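Local coordinates for phosphoribosylamine--glycine ligase (PDB 1VKZ), which catalyses the ATP-dependent ligation of glycine to 5-phosphoribosylamine, yielding glycinamide ribonucleotide in de novo purine biosynthesis, at residues 244-256 / 270-283. Sequence-based numbering, arbitrary orientation.
Sequences TIKKIEELFDKTL and LYLGLMLHDGDPYI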
loop_
_atom_site.group_PDB
_atom_site.type_symbol
_atom_site.label_atom_id
_atom_site.label_comp_id
_atom_site.label_asym_id
_atom_site.label_seq_id
_atom_site.Cartn_x
_atom_site.Cartn_y
_atom_site.Cartn_z
ATOM N N THR A 244 -22.113 -1.263 -4.830
ATOM C CA THR A 244 -20.737 -0.862 -5.057
ATOM C C THR A 244 -19.753 -2.002 -4.809
ATOM O O THR A 244 -18.854 -2.251 -5.616
ATOM C CB THR A 244 -20.404 0.331 -4.159
ATOM O OG1 THR A 244 -21.293 1.426 -4.443
ATOM C CG2 THR A 244 -19.001 0.875 -4.457
ATOM N N ILE A 245 -19.941 -2.725 -3.713
ATOM C CA ILE A 245 -19.110 -3.908 -3.440
ATOM C C ILE A 245 -19.261 -4.956 -4.525
ATOM O O ILE A 245 -18.276 -5.533 -4.951
ATOM C CB ILE A 245 -19.431 -4.524 -2.050
ATOM C CG1 ILE A 245 -18.989 -3.573 -0.936
ATOM C CG2 ILE A 245 -18.749 -5.882 -1.885
ATOM C CD1 ILE A 245 -19.457 -3.998 0.444
ATOM N N LYS A 246 -20.484 -5.223 -4.985
ATOM C CA LYS A 246 -20.635 -6.220 -6.051
ATOM C C LYS A 246 -19.883 -5.837 -7.338
ATOM O O LYS A 246 -19.286 -6.686 -7.998
ATOM C CB LYS A 246 -22.112 -6.522 -6.335
ATOM C CG LYS A 246 -22.289 -7.712 -7.282
ATOM C CD LYS A 246 -23.462 -8.623 -6.917
ATOM C CE LYS A 246 -23.007 -9.845 -6.105
ATOM N NZ LYS A 246 -24.172 -10.737 -5.791
ATOM N N LYS A 247 -19.903 -4.552 -7.674
ATOM C CA LYS A 247 -19.125 -4.042 -8.811
ATOM C C LYS A 247 -17.632 -4.149 -8.574
ATOM O O LYS A 247 -16.882 -4.413 -9.508
ATOM C CB LYS A 247 -19.502 -2.584 -9.097
ATOM C CG LYS A 247 -20.934 -2.421 -9.580
ATOM C CD LYS A 247 -21.285 -0.960 -9.795
ATOM C CE LYS A 247 -22.777 -0.770 -9.940
ATOM N NZ LYS A 247 -23.110 0.649 -10.280
ATOM N N ILE A 248 -17.215 -3.938 -7.321
ATOM C CA ILE A 248 -15.819 -4.074 -6.911
ATOM C C ILE A 248 -15.365 -5.502 -7.032
ATOM O O ILE A 248 -14.236 -5.765 -7.463
ATOM C CB ILE A 248 -15.588 -3.535 -5.465
ATOM C CG1 ILE A 248 -15.551 -1.997 -5.491
ATOM C CG2 ILE A 248 -14.265 -4.017 -4.909
ATOM C CD1 ILE A 248 -15.417 -1.314 -4.115
ATOM N N GLU A 249 -16.245 -6.420 -6.631
ATOM C CA GLU A 249 -16.013 -7.856 -6.765
ATOM C C GLU A 249 -15.807 -8.254 -8.215
ATOM O O GLU A 249 -14.963 -9.079 -8.528
ATOM C CB GLU A 249 -17.215 -8.632 -6.241
ATOM C CG GLU A 249 -17.363 -8.654 -4.728
ATOM C CD GLU A 249 -18.531 -9.525 -4.272
ATOM O OE1 GLU A 249 -19.651 -9.367 -4.812
ATOM O OE2 GLU A 249 -18.342 -10.367 -3.357
ATOM N N GLU A 250 -16.609 -7.654 -9.087
ATOM C CA GLU A 250 -16.570 -7.925 -10.514
ATOM C C GLU A 250 -15.267 -7.438 -11.120
ATOM O O GLU A 250 -14.746 -8.071 -12.028
ATOM C CB GLU A 250 -17.778 -7.271 -11.192
ATOM C CG GLU A 250 -17.912 -7.540 -12.680
ATOM C CD GLU A 250 -19.251 -7.063 -13.249
ATOM O OE1 GLU A 250 -20.318 -7.320 -12.611
ATOM O OE2 GLU A 250 -19.241 -6.442 -14.344
ATOM N N LEU A 251 -14.734 -6.324 -10.609
ATOM C CA LEU A 251 -13.395 -5.848 -11.010
ATOM C C LEU A 251 -12.309 -6.847 -10.645
ATOM O O LEU A 251 -11.387 -7.091 -11.446
ATOM C CB LEU A 251 -13.082 -4.483 -10.386
ATOM C CG LEU A 251 -13.801 -3.284 -11.006
ATOM C CD1 LEU A 251 -13.492 -1.972 -10.235
ATOM C CD2 LEU A 251 -13.482 -3.161 -12.502
ATOM N N PHE A 252 -12.400 -7.403 -9.439
ATOM C CA PHE A 252 -11.483 -8.463 -9.002
ATOM C C PHE A 252 -11.574 -9.714 -9.873
ATOM O O PHE A 252 -10.538 -10.257 -10.296
ATOM C CB PHE A 252 -11.753 -8.823 -7.553
ATOM C CG PHE A 252 -11.066 -7.940 -6.579
ATOM C CD1 PHE A 252 -9.692 -7.929 -6.498
ATOM C CD2 PHE A 252 -11.791 -7.127 -5.728
ATOM C CE1 PHE A 252 -9.059 -7.105 -5.592
ATOM C CE2 PHE A 252 -11.166 -6.318 -4.816
ATOM C CZ PHE A 252 -9.811 -6.306 -4.745
ATOM N N ASP A 253 -12.803 -10.151 -10.153
ATOM C CA ASP A 253 -13.001 -11.317 -10.996
ATOM C C ASP A 253 -12.404 -11.133 -12.386
ATOM O O ASP A 253 -11.751 -12.052 -12.894
ATOM C CB ASP A 253 -14.485 -11.700 -11.111
ATOM C CG ASP A 253 -14.882 -12.822 -10.149
ATOM O OD1 ASP A 253 -13.991 -13.647 -9.775
ATOM O OD2 ASP A 253 -16.071 -12.955 -9.736
ATOM N N LYS A 254 -12.638 -9.978 -13.012
ATOM C CA LYS A 254 -12.225 -9.787 -14.402
ATOM C C LYS A 254 -10.719 -9.638 -14.476
ATOM O O LYS A 254 -10.096 -10.101 -15.418
ATOM C CB LYS A 254 -12.930 -8.607 -15.054
ATOM C CG LYS A 254 -14.252 -8.908 -15.794
ATOM C CD LYS A 254 -14.788 -7.594 -16.411
ATOM C CE LYS A 254 -15.754 -7.791 -17.590
ATOM N NZ LYS A 254 -17.188 -8.016 -17.174
ATOM N N THR A 255 -10.140 -9.044 -13.435
ATOM C CA THR A 255 -8.684 -8.928 -13.275
ATOM C C THR A 255 -8.026 -10.276 -13.090
ATOM O O THR A 255 -6.998 -10.560 -13.701
ATOM C CB THR A 255 -8.358 -8.039 -12.076
ATOM O OG1 THR A 255 -8.840 -6.709 -12.314
ATOM C CG2 THR A 255 -6.843 -7.855 -11.917
ATOM N N LEU A 256 -8.601 -11.112 -12.246
ATOM C CA LEU A 256 -8.049 -12.448 -12.029
ATOM C C LEU A 256 -8.217 -13.369 -13.221
ATOM O O LEU A 256 -7.317 -14.180 -13.523
ATOM C CB LEU A 256 -8.647 -13.064 -10.777
ATOM C CG LEU A 256 -8.312 -12.214 -9.561
ATOM C CD1 LEU A 256 -8.950 -12.779 -8.316
ATOM C CD2 LEU A 256 -6.798 -12.093 -9.434
ATOM N N LEU A 270 -3.864 -8.396 -3.568
ATOM C CA LEU A 270 -4.124 -7.524 -4.718
ATOM C C LEU A 270 -4.851 -6.299 -4.238
ATOM O O LEU A 270 -5.910 -6.387 -3.634
ATOM C CB LEU A 270 -4.953 -8.246 -5.778
ATOM C CG LEU A 270 -5.410 -7.349 -6.944
ATOM C CD1 LEU A 270 -4.213 -6.636 -7.635
ATOM C CD2 LEU A 270 -6.196 -8.156 -7.925
ATOM N N TYR A 271 -4.301 -5.144 -4.574
ATOM C CA TYR A 271 -4.856 -3.847 -4.181
ATOM C C TYR A 271 -5.357 -3.147 -5.447
ATOM O O TYR A 271 -4.648 -3.121 -6.475
ATOM C CB TYR A 271 -3.783 -3.039 -3.447
ATOM C CG TYR A 271 -4.047 -1.585 -3.246
ATOM C CD1 TYR A 271 -4.035 -0.699 -4.311
ATOM C CD2 TYR A 271 -4.227 -1.068 -1.974
ATOM C CE1 TYR A 271 -4.243 0.650 -4.113
ATOM C CE2 TYR A 271 -4.456 0.278 -1.760
ATOM C CZ TYR A 271 -4.455 1.127 -2.828
ATOM O OH TYR A 271 -4.695 2.468 -2.629
ATOM N N LEU A 272 -6.593 -2.630 -5.377
ATOM C CA LEU A 272 -7.172 -1.795 -6.396
ATOM C C LEU A 272 -7.320 -0.404 -5.847
ATOM O O LEU A 272 -7.981 -0.204 -4.848
ATOM C CB LEU A 272 -8.560 -2.314 -6.770
ATOM C CG LEU A 272 -8.744 -3.757 -7.195
ATOM C CD1 LEU A 272 -10.129 -3.974 -7.760
ATOM C CD2 LEU A 272 -7.713 -4.158 -8.176
ATOM N N GLY A 273 -6.702 0.575 -6.473
ATOM C CA GLY A 273 -7.002 1.971 -6.161
ATOM C C GLY A 273 -8.109 2.355 -7.093
ATOM O O GLY A 273 -7.940 2.250 -8.318
ATOM N N LEU A 274 -9.248 2.761 -6.536
ATOM C CA LEU A 274 -10.456 2.976 -7.327
ATOM C C LEU A 274 -10.906 4.417 -7.255
ATOM O O LEU A 274 -10.423 5.199 -6.464
ATOM C CB LEU A 274 -11.578 2.077 -6.854
ATOM C CG LEU A 274 -11.238 0.583 -6.889
ATOM C CD1 LEU A 274 -12.132 -0.223 -5.920
ATOM C CD2 LEU A 274 -11.347 0.043 -8.302
HETATM N N MSE A 275 -11.827 4.743 -8.143
HETATM C CA MSE A 275 -12.486 6.019 -8.215
HETATM C C MSE A 275 -13.958 5.690 -8.475
HETATM O O MSE A 275 -14.294 5.095 -9.500
HETATM C CB MSE A 275 -11.918 6.832 -9.382
HETATM C CG MSE A 275 -12.494 8.221 -9.495
HETATM SE SE MSE A 275 -12.161 9.225 -7.857
HETATM C CE MSE A 275 -10.314 9.936 -8.321
ATOM N N LEU A 276 -14.829 6.068 -7.547
ATOM C CA LEU A 276 -16.249 5.903 -7.756
ATOM C C LEU A 276 -16.670 7.109 -8.525
ATOM O O LEU A 276 -16.525 8.212 -8.049
ATOM C CB LEU A 276 -17.009 5.781 -6.425
ATOM C CG LEU A 276 -16.528 4.583 -5.574
ATOM C CD1 LEU A 276 -17.211 4.562 -4.211
ATOM C CD2 LEU A 276 -16.715 3.220 -6.301
ATOM N N HIS A 277 -17.142 6.873 -9.740
ATOM C CA HIS A 277 -17.490 7.908 -10.679
ATOM C C HIS A 277 -18.794 7.515 -11.351
ATOM O O HIS A 277 -18.898 6.442 -11.926
ATOM C CB HIS A 277 -16.371 8.051 -11.690
ATOM C CG HIS A 277 -16.706 8.929 -12.846
ATOM N ND1 HIS A 277 -17.014 10.265 -12.703
ATOM C CD2 HIS A 277 -16.778 8.662 -14.171
ATOM C CE1 HIS A 277 -17.272 10.783 -13.891
ATOM N NE2 HIS A 277 -17.123 9.834 -14.800
ATOM N N ASP A 278 -19.793 8.384 -11.260
ATOM C CA ASP A 278 -21.120 8.125 -11.822
ATOM C C ASP A 278 -21.640 6.703 -11.516
ATOM O O ASP A 278 -22.048 5.971 -12.418
ATOM C CB ASP A 278 -21.128 8.431 -13.335
ATOM C CG ASP A 278 -21.178 9.936 -13.631
ATOM O OD1 ASP A 278 -22.187 10.579 -13.279
ATOM O OD2 ASP A 278 -20.256 10.558 -14.205
ATOM N N GLY A 279 -21.607 6.329 -10.231
ATOM C CA GLY A 279 -22.139 5.045 -9.757
ATOM C C GLY A 279 -21.216 3.835 -9.918
ATOM O O GLY A 279 -21.498 2.763 -9.387
ATOM N N ASP A 280 -20.122 3.978 -10.654
ATOM C CA ASP A 280 -19.304 2.818 -11.003
ATOM C C ASP A 280 -17.900 2.998 -10.527
ATOM O O ASP A 280 -17.385 4.099 -10.562
ATOM C CB ASP A 280 -19.291 2.597 -12.521
ATOM C CG ASP A 280 -20.674 2.311 -13.081
ATOM O OD1 ASP A 280 -21.600 3.095 -12.789
ATOM O OD2 ASP A 280 -20.930 1.330 -13.811
ATOM N N PRO A 281 -17.284 1.910 -10.076
ATOM C CA PRO A 281 -15.890 1.917 -9.733
ATOM C C PRO A 281 -14.970 1.720 -10.945
ATOM O O PRO A 281 -15.139 0.760 -11.716
ATOM C CB PRO A 281 -15.771 0.724 -8.768
ATOM C CG PRO A 281 -16.772 -0.210 -9.227
ATOM C CD PRO A 281 -17.891 0.594 -9.816
ATOM N N TYR A 282 -14.001 2.637 -11.050
ATOM C CA TYR A 282 -12.912 2.618 -12.031
ATOM C C TYR A 282 -11.599 2.318 -11.316
ATOM O O TYR A 282 -11.351 2.807 -10.196
ATOM C CB TYR A 282 -12.793 3.976 -12.723
ATOM C CG TYR A 282 -13.942 4.304 -13.612
ATOM C CD1 TYR A 282 -15.159 4.705 -13.089
ATOM C CD2 TYR A 282 -13.822 4.215 -14.979
ATOM C CE1 TYR A 282 -16.228 5.003 -13.917
ATOM C CE2 TYR A 282 -14.890 4.499 -15.823
ATOM C CZ TYR A 282 -16.081 4.891 -15.291
ATOM O OH TYR A 282 -17.117 5.190 -16.130
ATOM N N ILE A 283 -10.770 1.503 -11.981
ATOM C CA ILE A 283 -9.439 1.179 -11.494
ATOM C C ILE A 283 -8.438 2.211 -11.930
ATOM O O ILE A 283 -8.150 2.327 -13.119
ATOM C CB ILE A 283 -8.975 -0.203 -11.971
ATOM C CG1 ILE A 283 -9.936 -1.272 -11.445
ATOM C CG2 ILE A 283 -7.551 -0.460 -11.491
ATOM C CD1 ILE A 283 -9.594 -2.669 -11.819
#
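T244 opens the contact by pointing CG2 at L276, the methyls meeting tip to tip, with L276 CD2 3.8 Å from T244 CG2. One turn on, K247 lies across the P281 ring, its CB 3.6 Å from P281 CG, and its extended chain carries NZ to the type I' turn of the hairpin. There K247 NZ donates to G279 O at 2.8 Å, from above the carbonyl plane, while D280 OD1 is a long ionic partner. A methionine here would probably leave G279 O without this donor and D280 without its distant positive partner. I248 turns CG1 and CD1 to L274 CD1. Segment 244-256 exemplifies a helix laid on an antiparallel sheet, here in the ATP-grasp domain: its buried side meets apolar side chains of the strands, at 32° to strand 280-283, and a lysine at the margin reaches the hairpin turn. L251 CD1 meets L274 CD2 at 3.5 Å and also touches P281 and I283. F252 receives L272 CD1 over the ring centre, a CH-pi contact of 3.8 Å to the centroid; F208 meets the same ring. T255 sets CG2 against L270 CD2, while its OG1 donates to L251 O and is also hydrogen-bonded to Y286 OH.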